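Local coordinates for protein iota-carrageenase (Alteromonas sp., PDB 1H80) that hydrolyses internal 1,4-beta linkages of iota-carrageenan, a sulfated galactan of red algal cell walls, with inversion of the anomeric configuration, at residues Arg44-Ile49 and Val76-Glu81; Asn40-Ala45 and Gly56-Pro61; Tyr22-Asp27 and Gly63-Leu68; Ile70-Asn75 and Phe111-Leu116. All blocks are in the same frame, centred on the assembly; numbering follows the deposited sequence. Where two conformers were deposited one is given.

Contact 1 (Arg44-Ile49 and Val76-Glu81). With NA (sodium ion), chain G.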
loop_
_atom_site.group_PDB
_atom_site.type_symbol
_atom_site.label_atom_id
_atom_site.label_comp_id
_atom_site.label_asym_id
_atom_site.label_seq_id
_atom_site.Cartn_x
_atom_site.Cartn_y
_atom_site.Cartn_z
ATOM N N ARG A 44 -21.565 9.120 16.371
ATOM C CA ARG A 44 -22.431 8.887 17.522
ATOM C C ARG A 44 -22.691 7.392 17.689
ATOM O O ARG A 44 -22.731 6.888 18.809
ATOM C CB ARG A 44 -23.760 9.629 17.369
ATOM C CG ARG A 44 -23.648 11.122 17.641
ATOM C CD ARG A 44 -25.005 11.811 17.668
ATOM N NE ARG A 44 -25.596 11.950 16.343
ATOM C CZ ARG A 44 -26.650 11.264 15.913
ATOM N NH1 ARG A 44 -27.243 10.379 16.705
ATOM N NH2 ARG A 44 -27.112 11.467 14.687
ATOM N N ALA A 45 -22.866 6.691 16.573
ATOM C CA ALA A 45 -23.118 5.251 16.616
ATOM C C ALA A 45 -21.914 4.532 17.205
ATOM O O ALA A 45 -22.043 3.699 18.102
ATOM C CB ALA A 45 -23.406 4.728 15.215
ATOM N N ILE A 46 -20.736 4.855 16.683
ATOM C CA ILE A 46 -19.499 4.256 17.162
ATOM C C ILE A 46 -19.313 4.523 18.653
ATOM O O ILE A 46 -19.008 3.617 19.424
ATOM C CB ILE A 46 -18.296 4.820 16.375
ATOM C CG1 ILE A 46 -18.334 4.279 14.947
ATOM C CG2 ILE A 46 -16.988 4.469 17.066
ATOM C CD1 ILE A 46 -17.384 4.988 14.009
ATOM N N ASN A 47 -19.506 5.770 19.065
ATOM C CA ASN A 47 -19.340 6.116 20.468
ATOM C C ASN A 47 -20.311 5.348 21.360
ATOM O O ASN A 47 -19.929 4.843 22.415
ATOM C CB ASN A 47 -19.537 7.620 20.671
ATOM C CG ASN A 47 -18.449 8.448 20.009
ATOM O OD1 ASN A 47 -17.417 7.924 19.593
ATOM N ND2 ASN A 47 -18.677 9.753 19.919
ATOM N N ALA A 48 -21.565 5.260 20.927
ATOM C CA ALA A 48 -22.588 4.559 21.693
ATOM C C ALA A 48 -22.243 3.086 21.863
ATOM O O ALA A 48 -22.370 2.530 22.952
ATOM C CB ALA A 48 -23.935 4.697 21.008
ATOM N N ILE A 49 -21.793 2.459 20.785
ATOM C CA ILE A 49 -21.449 1.045 20.844
ATOM C C ILE A 49 -20.219 0.796 21.709
ATOM O O ILE A 49 -20.196 -0.140 22.510
ATOM C CB ILE A 49 -21.210 0.476 19.427
ATOM C CG1 ILE A 49 -22.511 0.543 18.626
ATOM C CG2 ILE A 49 -20.683 -0.961 19.516
ATOM C CD1 ILE A 49 -22.359 0.161 17.174
ATOM N N VAL A 76 -16.121 -2.156 18.468
ATOM C CA VAL A 76 -17.103 -1.732 17.488
ATOM C C VAL A 76 -16.873 -2.581 16.250
ATOM O O VAL A 76 -15.754 -2.683 15.750
ATOM C CB VAL A 76 -16.946 -0.244 17.128
ATOM C CG1 VAL A 76 -17.910 0.126 16.020
ATOM C CG2 VAL A 76 -17.218 0.609 18.361
ATOM N N HIS A 77 -17.940 -3.203 15.770
ATOM C CA HIS A 77 -17.859 -4.068 14.610
ATOM C C HIS A 77 -18.862 -3.600 13.588
ATOM O O HIS A 77 -20.070 -3.755 13.756
ATOM C CB HIS A 77 -18.106 -5.502 15.065
ATOM C CG HIS A 77 -17.090 -5.968 16.057
ATOM N ND1 HIS A 77 -15.872 -6.487 15.679
ATOM C CD2 HIS A 77 -17.051 -5.859 17.406
ATOM C CE1 HIS A 77 -15.122 -6.672 16.751
ATOM N NE2 HIS A 77 -15.814 -6.297 17.811
ATOM N N ILE A 78 -18.335 -2.997 12.531
ATOM C CA ILE A 78 -19.157 -2.449 11.472
ATOM C C ILE A 78 -19.345 -3.412 10.318
ATOM O O ILE A 78 -18.390 -4.012 9.825
ATOM C CB ILE A 78 -18.538 -1.132 10.957
ATOM C CG1 ILE A 78 -18.490 -0.117 12.103
ATOM C CG2 ILE A 78 -19.343 -0.591 9.781
ATOM C CD1 ILE A 78 -17.740 1.155 11.767
ATOM N N ARG A 79 -20.600 -3.573 9.910
ATOM C CA ARG A 79 -20.937 -4.433 8.789
ATOM C C ARG A 79 -21.651 -3.542 7.795
ATOM O O ARG A 79 -22.539 -2.769 8.154
ATOM C CB ARG A 79 -21.822 -5.596 9.243
ATOM C CG ARG A 79 -21.061 -6.597 10.113
ATOM C CD ARG A 79 -19.891 -7.213 9.342
ATOM N NE ARG A 79 -19.083 -8.123 10.155
ATOM C CZ ARG A 79 -18.111 -7.752 10.987
ATOM N NH1 ARG A 79 -17.789 -6.470 11.144
ATOM N NH2 ARG A 79 -17.457 -8.680 11.672
ATOM N N VAL A 80 -21.250 -3.652 6.539
ATOM C CA VAL A 80 -21.803 -2.805 5.494
ATOM C C VAL A 80 -22.566 -3.585 4.438
ATOM O O VAL A 80 -22.047 -4.542 3.873
ATOM C CB VAL A 80 -20.661 -2.024 4.816
ATOM C CG1 VAL A 80 -21.226 -0.981 3.876
ATOM C CG2 VAL A 80 -19.767 -1.388 5.875
ATOM N N GLU A 81 -23.799 -3.178 4.155
ATOM C CA GLU A 81 -24.564 -3.894 3.145
ATOM C C GLU A 81 -23.911 -3.770 1.772
ATOM O O GLU A 81 -23.183 -2.815 1.492
ATOM C CB GLU A 81 -26.021 -3.432 3.137
ATOM C CG GLU A 81 -26.739 -3.832 4.421
ATOM C CD GLU A 81 -28.252 -3.783 4.308
ATOM O OE1 GLU A 81 -28.784 -2.764 3.830
ATOM O OE2 GLU A 81 -28.911 -4.768 4.710
HETATM NA NA NA G . -30.976 -3.703 4.379
HETATM O O HOH W 1 -31.387 -1.933 3.002
HETATM O O HOH W 2 -31.206 -2.485 6.394
HETATM O O HOH W 3 -31.063 -5.159 2.220
#

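Contact 2 (Asn40-Ala45 and Gly56-Pro61)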
loop_
_atom_site.group_PDB
_atom_site.type_symbol
_atom_site.label_atom_id
_atom_site.label_comp_id
_atom_site.label_asym_id
_atom_site.label_seq_id
_atom_site.Cartn_x
_atom_site.Cartn_y
_atom_site.Cartn_z
ATOM N N ASN A 40 -21.349 12.708 11.649
ATOM C CA ASN A 40 -21.786 12.786 13.032
ATOM C C ASN A 40 -22.636 11.583 13.419
ATOM O O ASN A 40 -22.488 11.046 14.513
ATOM C CB ASN A 40 -22.564 14.081 13.282
ATOM C CG ASN A 40 -23.062 14.193 14.711
ATOM O OD1 ASN A 40 -24.255 14.049 14.977
ATOM N ND2 ASN A 40 -22.146 14.433 15.641
ATOM N N ALA A 41 -23.517 11.161 12.518
ATOM C CA ALA A 41 -24.376 10.011 12.785
ATOM C C ALA A 41 -23.504 8.791 13.051
ATOM O O ALA A 41 -23.712 8.064 14.023
ATOM C CB ALA A 41 -25.292 9.752 11.597
ATOM N N LEU A 42 -22.522 8.572 12.182
ATOM C CA LEU A 42 -21.632 7.432 12.342
ATOM C C LEU A 42 -20.798 7.548 13.610
ATOM O O LEU A 42 -20.617 6.565 14.328
ATOM C CB LEU A 42 -20.717 7.288 11.120
ATOM C CG LEU A 42 -19.694 6.146 11.184
ATOM C CD1 LEU A 42 -20.394 4.822 11.481
ATOM C CD2 LEU A 42 -18.945 6.071 9.867
ATOM N N GLN A 43 -20.298 8.744 13.907
ATOM C CA GLN A 43 -19.492 8.903 15.105
ATOM C C GLN A 43 -20.322 8.645 16.360
ATOM O O GLN A 43 -19.841 8.026 17.305
ATOM C CB GLN A 43 -18.872 10.298 15.168
ATOM C CG GLN A 43 -17.800 10.415 16.238
ATOM C CD GLN A 43 -16.606 9.533 15.946
ATOM O OE1 GLN A 43 -15.905 9.734 14.953
ATOM N NE2 GLN A 43 -16.369 8.548 16.807
ATOM N N ARG A 44 -21.565 9.120 16.371
ATOM C CA ARG A 44 -22.431 8.887 17.522
ATOM C C ARG A 44 -22.691 7.392 17.689
ATOM O O ARG A 44 -22.731 6.888 18.809
ATOM C CB ARG A 44 -23.760 9.629 17.369
ATOM C CG ARG A 44 -23.648 11.122 17.641
ATOM C CD ARG A 44 -25.005 11.811 17.668
ATOM N NE ARG A 44 -25.596 11.950 16.343
ATOM C CZ ARG A 44 -26.650 11.264 15.913
ATOM N NH1 ARG A 44 -27.243 10.379 16.705
ATOM N NH2 ARG A 44 -27.112 11.467 14.687
ATOM N N ALA A 45 -22.866 6.691 16.573
ATOM C CA ALA A 45 -23.118 5.251 16.616
ATOM C C ALA A 45 -21.914 4.532 17.205
ATOM O O ALA A 45 -22.043 3.699 18.102
ATOM C CB ALA A 45 -23.406 4.728 15.215
ATOM N N GLY A 56 -20.537 -4.073 20.287
ATOM C CA GLY A 56 -21.640 -4.463 19.438
ATOM C C GLY A 56 -21.351 -4.270 17.972
ATOM O O GLY A 56 -20.232 -3.936 17.578
ATOM N N THR A 57 -22.384 -4.486 17.166
ATOM C CA THR A 57 -22.278 -4.366 15.727
ATOM C C THR A 57 -23.098 -3.196 15.221
ATOM O O THR A 57 -24.171 -2.903 15.744
ATOM C CB THR A 57 -22.770 -5.660 15.034
ATOM O OG1 THR A 57 -21.931 -6.755 15.426
ATOM C CG2 THR A 57 -22.729 -5.517 13.515
ATOM N N LEU A 58 -22.567 -2.514 14.216
ATOM C CA LEU A 58 -23.271 -1.408 13.598
ATOM C C LEU A 58 -23.476 -1.786 12.144
ATOM O O LEU A 58 -22.523 -2.128 11.443
ATOM C CB LEU A 58 -22.447 -0.121 13.664
ATOM C CG LEU A 58 -23.101 1.041 12.912
ATOM C CD1 LEU A 58 -24.405 1.429 13.604
ATOM C CD2 LEU A 58 -22.150 2.227 12.866
ATOM N N LEU A 59 -24.721 -1.747 11.692
ATOM C CA LEU A 59 -25.003 -2.063 10.307
ATOM C C LEU A 59 -25.159 -0.765 9.538
ATOM O O LEU A 59 -25.892 0.120 9.969
ATOM C CB LEU A 59 -26.303 -2.863 10.174
ATOM C CG LEU A 59 -26.680 -3.237 8.735
ATOM C CD1 LEU A 59 -25.662 -4.226 8.171
ATOM C CD2 LEU A 59 -28.066 -3.848 8.708
ATOM N N ILE A 60 -24.437 -0.643 8.430
ATOM C CA ILE A 60 -24.564 0.519 7.562
ATOM C C ILE A 60 -25.384 -0.058 6.416
ATOM O O ILE A 60 -24.875 -0.814 5.589
ATOM C CB ILE A 60 -23.204 1.014 7.047
ATOM C CG1 ILE A 60 -22.373 1.531 8.222
ATOM C CG2 ILE A 60 -23.408 2.122 6.020
ATOM C CD1 ILE A 60 -21.040 2.138 7.815
ATOM N N PRO A 61 -26.681 0.275 6.368
ATOM C CA PRO A 61 -27.599 -0.212 5.340
ATOM C C PRO A 61 -27.414 0.412 3.973
ATOM O O PRO A 61 -26.821 1.480 3.840
ATOM C CB PRO A 61 -28.965 0.096 5.939
ATOM C CG PRO A 61 -28.719 1.401 6.607
ATOM C CD PRO A 61 -27.367 1.209 7.281
#

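Contact 3 (Tyr22-Asp27 and Gly63-Leu68). With NA (sodium ion), chain I.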
loop_
_atom_site.group_PDB
_atom_site.type_symbol
_atom_site.label_atom_id
_atom_site.label_comp_id
_atom_site.label_asym_id
_atom_site.label_seq_id
_atom_site.Cartn_x
_atom_site.Cartn_y
_atom_site.Cartn_z
ATOM N N TYR A 22 -26.923 -2.171 16.277
ATOM C CA TYR A 22 -27.584 -0.942 15.848
ATOM C C TYR A 22 -27.539 -0.774 14.339
ATOM O O TYR A 22 -26.712 -1.379 13.660
ATOM C CB TYR A 22 -26.922 0.291 16.468
ATOM C CG TYR A 22 -27.038 0.426 17.965
ATOM C CD1 TYR A 22 -28.222 0.105 18.632
ATOM C CD2 TYR A 22 -25.980 0.944 18.711
ATOM C CE1 TYR A 22 -28.344 0.301 20.010
ATOM C CE2 TYR A 22 -26.095 1.147 20.081
ATOM C CZ TYR A 22 -27.276 0.826 20.723
ATOM O OH TYR A 22 -27.389 1.043 22.078
ATOM N N ASP A 23 -28.436 0.062 13.826
ATOM C CA ASP A 23 -28.506 0.366 12.403
ATOM C C ASP A 23 -28.195 1.860 12.303
ATOM O O ASP A 23 -28.791 2.673 13.007
ATOM C CB ASP A 23 -29.906 0.060 11.865
ATOM C CG ASP A 23 -30.043 0.350 10.382
ATOM O OD1 ASP A 23 -29.992 1.538 9.996
ATOM O OD2 ASP A 23 -30.203 -0.614 9.599
ATOM N N LEU A 24 -27.247 2.215 11.445
ATOM C CA LEU A 24 -26.833 3.605 11.299
ATOM C C LEU A 24 -27.970 4.559 10.969
ATOM O O LEU A 24 -28.029 5.675 11.492
ATOM C CB LEU A 24 -25.755 3.720 10.219
ATOM C CG LEU A 24 -25.236 5.144 10.008
ATOM C CD1 LEU A 24 -24.561 5.644 11.278
ATOM C CD2 LEU A 24 -24.265 5.151 8.846
ATOM N N VAL A 25 -28.870 4.123 10.100
ATOM C CA VAL A 25 -29.986 4.966 9.698
ATOM C C VAL A 25 -31.129 4.977 10.705
ATOM O O VAL A 25 -31.557 6.036 11.164
ATOM C CB VAL A 25 -30.537 4.527 8.326
ATOM C CG1 VAL A 25 -31.797 5.316 7.990
ATOM C CG2 VAL A 25 -29.480 4.747 7.253
ATOM N N ASP A 26 -31.605 3.805 11.090
ATOM C CA ASP A 26 -32.774 3.657 11.969
ATOM C C ASP A 26 -32.427 4.130 13.384
ATOM O O ASP A 26 -33.316 4.726 14.054
ATOM C CB ASP A 26 -33.207 2.191 12.020
ATOM N N ASP A 27 -31.256 3.847 13.900
ATOM C CA ASP A 27 -30.912 4.200 15.266
ATOM C C ASP A 27 -30.155 5.506 15.442
ATOM O O ASP A 27 -30.213 6.109 16.512
ATOM C CB ASP A 27 -30.115 3.060 15.904
ATOM C CG ASP A 27 -30.933 1.789 16.040
ATOM O OD1 ASP A 27 -32.046 1.868 16.599
ATOM O OD2 ASP A 27 -30.473 0.714 15.597
ATOM N N GLY A 63 -27.332 2.400 0.721
ATOM C CA GLY A 63 -27.523 3.816 0.494
ATOM C C GLY A 63 -26.176 4.445 0.223
ATOM O O GLY A 63 -25.156 3.750 0.182
ATOM N N THR A 64 -26.167 5.757 0.028
ATOM C CA THR A 64 -24.935 6.479 -0.234
ATOM C C THR A 64 -24.662 7.381 0.953
ATOM O O THR A 64 -25.502 8.194 1.341
ATOM C CB THR A 64 -25.048 7.319 -1.516
ATOM O OG1 THR A 64 -25.232 6.444 -2.636
ATOM C CG2 THR A 64 -23.786 8.144 -1.724
ATOM N N TYR A 65 -23.479 7.233 1.531
ATOM C CA TYR A 65 -23.104 8.009 2.700
ATOM C C TYR A 65 -21.850 8.816 2.485
ATOM O O TYR A 65 -20.960 8.424 1.732
ATOM C CB TYR A 65 -22.875 7.073 3.882
ATOM C CG TYR A 65 -24.055 6.193 4.155
ATOM C CD1 TYR A 65 -25.106 6.643 4.952
ATOM C CD2 TYR A 65 -24.152 4.930 3.578
ATOM C CE1 TYR A 65 -26.226 5.854 5.166
ATOM C CE2 TYR A 65 -25.268 4.135 3.784
ATOM C CZ TYR A 65 -26.300 4.604 4.577
ATOM O OH TYR A 65 -27.415 3.831 4.776
ATOM N N HIS A 66 -21.792 9.950 3.168
ATOM C CA HIS A 66 -20.637 10.823 3.105
ATOM C C HIS A 66 -20.007 10.858 4.490
ATOM O O HIS A 66 -20.638 11.281 5.462
ATOM C CB HIS A 66 -21.052 12.226 2.662
ATOM C CG HIS A 66 -21.453 12.304 1.223
ATOM N ND1 HIS A 66 -22.661 11.829 0.758
ATOM C CD2 HIS A 66 -20.783 12.754 0.137
ATOM C CE1 HIS A 66 -22.716 11.984 -0.553
ATOM N NE2 HIS A 66 -21.590 12.544 -0.955
ATOM N N PHE A 67 -18.767 10.382 4.576
ATOM C CA PHE A 67 -18.041 10.352 5.838
ATOM C C PHE A 67 -16.665 10.971 5.670
ATOM O O PHE A 67 -16.119 11.002 4.568
ATOM C CB PHE A 67 -17.792 8.914 6.317
ATOM C CG PHE A 67 -19.026 8.082 6.484
ATOM C CD1 PHE A 67 -20.092 8.524 7.259
ATOM C CD2 PHE A 67 -19.093 6.812 5.913
ATOM C CE1 PHE A 67 -21.204 7.711 7.465
ATOM C CE2 PHE A 67 -20.200 5.992 6.116
ATOM C CZ PHE A 67 -21.255 6.442 6.892
ATOM N N LEU A 68 -16.106 11.438 6.780
ATOM C CA LEU A 68 -14.756 11.978 6.791
ATOM C C LEU A 68 -14.283 12.157 8.225
ATOM O O LEU A 68 -15.034 12.621 9.085
ATOM C CB LEU A 68 -14.670 13.318 6.051
ATOM C CG LEU A 68 -13.245 13.628 5.576
ATOM C CD1 LEU A 68 -12.878 12.690 4.430
ATOM C CD2 LEU A 68 -13.145 15.077 5.112
HETATM NA NA NA I . -32.466 -0.571 15.931
HETATM O O HOH W 4 -33.518 0.251 17.978
HETATM O O HOH W 5 -34.508 0.927 14.677
HETATM O O HOH W 6 -31.085 -1.527 17.492
HETATM O O HOH W 7 -30.583 -2.430 14.801
#

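Contact 4 (Ile70-Asn75 and Phe111-Leu116)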
loop_
_atom_site.group_PDB
_atom_site.type_symbol
_atom_site.label_atom_id
_atom_site.label_comp_id
_atom_site.label_asym_id
_atom_site.label_seq_id
_atom_site.Cartn_x
_atom_site.Cartn_y
_atom_site.Cartn_z
ATOM N N ILE A 70 -13.671 9.972 10.610
ATOM C CA ILE A 70 -14.354 9.165 11.613
ATOM C C ILE A 70 -13.329 8.530 12.544
ATOM O O ILE A 70 -12.317 7.995 12.094
ATOM C CB ILE A 70 -15.179 8.047 10.948
ATOM C CG1 ILE A 70 -16.142 8.649 9.920
ATOM C CG2 ILE A 70 -15.932 7.254 12.006
ATOM C CD1 ILE A 70 -17.147 9.611 10.509
ATOM N N GLN A 71 -13.594 8.594 13.845
ATOM C CA GLN A 71 -12.693 8.019 14.834
ATOM C C GLN A 71 -13.259 6.696 15.321
ATOM O O GLN A 71 -14.251 6.666 16.041
ATOM C CB GLN A 71 -12.526 8.970 16.022
ATOM C CG GLN A 71 -12.045 10.360 15.638
ATOM C CD GLN A 71 -10.682 10.348 14.982
ATOM O OE1 GLN A 71 -9.687 9.964 15.600
ATOM N NE2 GLN A 71 -10.625 10.767 13.724
ATOM N N MET A 72 -12.629 5.598 14.926
ATOM C CA MET A 72 -13.102 4.291 15.352
ATOM C C MET A 72 -12.772 4.076 16.820
ATOM O O MET A 72 -11.867 4.709 17.366
ATOM C CB MET A 72 -12.469 3.205 14.486
ATOM C CG MET A 72 -12.888 3.300 13.022
ATOM S SD MET A 72 -14.686 3.181 12.818
ATOM C CE MET A 72 -14.904 3.745 11.129
ATOM N N LYS A 73 -13.518 3.185 17.463
ATOM C CA LYS A 73 -13.312 2.898 18.872
ATOM C C LYS A 73 -13.389 1.408 19.160
ATOM O O LYS A 73 -13.884 0.630 18.344
ATOM C CB LYS A 73 -14.344 3.647 19.716
ATOM C CG LYS A 73 -14.102 5.148 19.771
ATOM C CD LYS A 73 -15.066 5.836 20.725
ATOM C CE LYS A 73 -14.627 7.261 21.015
ATOM N NZ LYS A 73 -14.413 8.036 19.768
ATOM N N SER A 74 -12.902 1.029 20.334
ATOM C CA SER A 74 -12.874 -0.363 20.755
ATOM C C SER A 74 -14.217 -1.069 20.795
ATOM O O SER A 74 -15.246 -0.479 21.126
ATOM C CB SER A 74 -12.234 -0.479 22.138
ATOM O OG SER A 74 -10.906 -0.006 22.123
ATOM N N ASN A 75 -14.169 -2.352 20.460
ATOM C CA ASN A 75 -15.321 -3.231 20.471
ATOM C C ASN A 75 -16.466 -2.818 19.565
ATOM O O ASN A 75 -17.628 -3.097 19.849
ATOM C CB ASN A 75 -15.801 -3.402 21.912
ATOM C CG ASN A 75 -14.717 -3.975 22.803
ATOM O OD1 ASN A 75 -14.166 -5.042 22.519
ATOM N ND2 ASN A 75 -14.400 -3.269 23.881
ATOM N N PHE A 111 -11.677 -4.521 16.859
ATOM C CA PHE A 111 -12.416 -3.717 15.907
ATOM C C PHE A 111 -12.526 -4.403 14.558
ATOM O O PHE A 111 -11.594 -5.063 14.118
ATOM C CB PHE A 111 -11.689 -2.380 15.734
ATOM C CG PHE A 111 -12.176 -1.575 14.574
ATOM C CD1 PHE A 111 -13.350 -0.845 14.668
ATOM C CD2 PHE A 111 -11.489 -1.591 13.364
ATOM C CE1 PHE A 111 -13.840 -0.141 13.573
ATOM C CE2 PHE A 111 -11.970 -0.890 12.260
ATOM C CZ PHE A 111 -13.147 -0.167 12.366
ATOM N N SER A 112 -13.673 -4.271 13.903
ATOM C CA SER A 112 -13.802 -4.842 12.573
ATOM C C SER A 112 -14.691 -3.958 11.706
ATOM O O SER A 112 -15.576 -3.259 12.204
ATOM C CB SER A 112 -14.329 -6.288 12.621
ATOM O OG SER A 112 -15.687 -6.360 13.011
ATOM N N PHE A 113 -14.403 -3.960 10.411
ATOM C CA PHE A 113 -15.141 -3.174 9.422
ATOM C C PHE A 113 -15.171 -4.134 8.250
ATOM O O PHE A 113 -14.156 -4.358 7.589
ATOM C CB PHE A 113 -14.359 -1.906 9.083
ATOM C CG PHE A 113 -15.165 -0.870 8.361
ATOM C CD1 PHE A 113 -15.668 -1.115 7.093
ATOM C CD2 PHE A 113 -15.418 0.358 8.957
ATOM C CE1 PHE A 113 -16.411 -0.143 6.424
ATOM C CE2 PHE A 113 -16.159 1.333 8.297
ATOM C CZ PHE A 113 -16.655 1.080 7.028
ATOM N N GLN A 114 -16.338 -4.704 7.980
ATOM C CA GLN A 114 -16.440 -5.685 6.914
ATOM C C GLN A 114 -17.680 -5.558 6.048
ATOM O O GLN A 114 -18.783 -5.336 6.544
ATOM C CB GLN A 114 -16.383 -7.082 7.534
ATOM C CG GLN A 114 -16.321 -8.230 6.546
ATOM C CD GLN A 114 -16.017 -9.545 7.234
ATOM O OE1 GLN A 114 -15.086 -9.634 8.036
ATOM N NE2 GLN A 114 -16.794 -10.574 6.923
ATOM N N GLY A 115 -17.487 -5.708 4.744
ATOM C CA GLY A 115 -18.602 -5.633 3.829
ATOM C C GLY A 115 -19.296 -6.983 3.774
ATOM O O GLY A 115 -18.656 -8.036 3.816
ATOM N N LEU A 116 -20.621 -6.952 3.703
ATOM C CA LEU A 116 -21.407 -8.167 3.594
ATOM C C LEU A 116 -21.460 -8.565 2.126
ATOM O O LEU A 116 -21.216 -7.744 1.240
ATOM C CB LEU A 116 -22.832 -7.915 4.090
ATOM C CG LEU A 116 -22.975 -7.629 5.580
ATOM C CD1 LEU A 116 -24.334 -7.016 5.858
ATOM C CD2 LEU A 116 -22.785 -8.922 6.359
#

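Contact 1 (Arg44-Ile49 and Val76-Glu81)
Val-76 CG2 is the atom on which this contact turns, a single methyl lodged between two isoleucines of the helix. Ile-49 CG2 lies 4.0 Å from Val-76 CG2, and Ile-46 meets the same methyl with its own CG2 at 4.1 Å. Both isoleucines cross the valine at about a right angle. Ile-46 O comes to 3.7 Å from Val-76 CG2, so the helix backbone itself forms part of the seat. With CG1 anti to the backbone N (chi1 175°), CG2 of the valine is left anti to the carbonyl carbon, on the helix side. Beta-branched valine and isoleucine suit this place, since their methyls sit close to the backbone and have few rotatable bonds to fix. Helix and strand run roughly antiparallel, at 138°. Further along, contact thins: Ile-46 CD1 and Ile-78 CD1 graze at 4.5 Å. Just past the strand's end, Glu-81 lies on the solvent side, where both carboxylate oxygens chelate a sodium ion that also carries three waters; glutamate's charge fits it for that edge. On the buried side Ile-49 also rests on Leu-58 and Ile-46 on Met-72, while strand 76-80, hydrogen-bonded between strands 56-60 and 111-115, meets helix 39-50 at its start, through Val-76 and the tip of Ile-78.

Contact 2 (Asn40-Ala45 and Gly56-Pro61)
Leu-58 splits its two methyls around Ala-45 CB, with CD2 at 3.7 Å and CD1 at 3.8 Å from that carbon. The small alanine lets the fork of the leucine come up against the helix. Beside it, Leu-42 reaches across at an oblique angle, and its CD1 stands 3.4 Å from Leu-58 CD2, closer than carbon atoms usually approach. Thus one methyl, Leu-58 CD2, is pressed by both helix residues. Each leucine holds CG anti to its backbone N; for Leu-42, whose CB does not aim at the strand, this torsion (chi1 178°) carries CG out from the helix, and chi2 (54°) turns CD1 onto Leu-58.

Behind this apolar shell the helix turn is fixed by the bond from Ala-45 N to Ala-41 O, 3.0 Å long. On the outer surface, Arg-44 NE reaches back one turn to Asn-40 OD1 (2.8 Å, nearly straight at 164°). The oxygen lies in the guanidinium plane, although the donor stands well above the plane of the amide carbonyl. A second clasp runs from Arg-44 NH2 to Phe-28 O, tying this helix to the short helix 24-28. Leu-42 is further hemmed in by Phe-67 and Ile-70 of strand 64-71, and Leu-58 by Tyr-22 of strand 20-23.

A helix with one apolar face set against inward apolar side chains such as Leu-58 at the end of a coil is how right-handed beta-helix proteins commonly cap their N-terminal end, and helix 39-50 is consistent with that role here.

Contact 3 (Tyr22-Asp27 and Gly63-Leu68)
Leu-24 and Phe-67 point at one another from opposite directions, and Leu-24 CD2 meets the rim of the phenyl ring at CZ, 3.8 Å away and near the ring plane. Leu-24 CD2 also lies 4.2 Å from Tyr-65 CE1, approaching that ring obliquely. With CG anti to its backbone N (chi1 -179°), the leucine extends toward the two aromatics, which lie two residues apart on the strand and so share its inner side, and CD2 touches both. Val-25 approaches Tyr-65 differently: it crosses the tyrosine at about a right angle, and its CG2 sits at the ring edge, 3.4 Å from Tyr-65 OH. Tyrosine suits this border because its ring is apolar where leucine touches it while the hydroxyl is bonded to Pro-61 O.

In the parallel beta-helix fold these residues join the short first helix to strand 64-71, which lies against helix 39-50 through Phe-67 and Leu-42. The position of Leu-24 and Val-25 depends on the helix start. Asp-23 is the N-cap: its OD1 receives Asp-26 N at 3.0 Å, almost straight at 170° but from above the carboxylate plane, and Val-25 N more weakly. In return Asp-23 N donates to Asp-27 OD2 (2.8 Å) through the anti lone pair, and both oxygens of Asp-27 also hold a sodium ion with four waters. Gly-63 adopts backbone angles at which a CB would collide with the carbonyl oxygen of the residue before it. His-66 N is bonded to Asp-38 OD2, a ligand of a calcium site.

Contact 4 (Ile70-Asn75 and Phe111-Leu116)
Met-72 lays its side chain along the Phe-111 ring and ends at Phe-113. Its CB starts above one face of Phe-111, 4.2 Å from the ring centroid and 29° off the normal, an off-centre CH-pi contact. The next atom, Met-72 CG, is 3.5 Å from Phe-111 CZ. A bend at chi2 (-58°) then carries the sulfur outward past the ring, where Met-72 SD comes within 3.5 Å of Phe-111 CE1. Seen from the centroid the sulfur stands 64° off the normal, an oblique Met-aromatic contact. Methionine is well suited here, being flexible enough to follow a ring and polarisable at its sulfur.

In this parallel beta-helix, Met-72 and the two phenylalanines belong to the apolar filling of the coil, where strand 111-115 runs parallel to 76-80 and Phe-113 also touches Ile-78 and Val-80. Phe-111 turns its ring toward the methionine because its CG is anti to the backbone N, although its CB is not aimed that way.

At the tip, Met-72 CE reaches the edge of the Phe-113 ring, 3.9 Å from CE2, and the two side chains cross at about a right angle. Lys-73 contributes its carbonyl oxygen, 4.0 Å from Phe-111 CD1, while its CB points away from the strand; a long charged chain fits that outer position, and NZ is hydrogen-bonded to Asn-47 OD1 of helix 39-50.

All four contacts gather at one end of the beta-helix, their centres 20 to 27 Å from the centre of the chain. Contacts 1 and 2, with centres about 4 Å apart, share helix 39-50 and reach adjacent parallel strands, 76-80 and 56-60. Contact 4 continues to strand 111-115, its centre about 6 Å from that of contact 1. Contact 3, centred about 6 Å from contact 2, joins helix 24-28, right after strand 20-23, to strand 64-71, which contact 4 also uses. Along the chain, contact 2 falls wholly within the span of contact 3, which closes before contact 4 opens, while contact 1 interlocks with both contacts 3 and 4. Helices 24-28 and 39-50 pack on inward side chains of the first strands, consistent with a cap on this end.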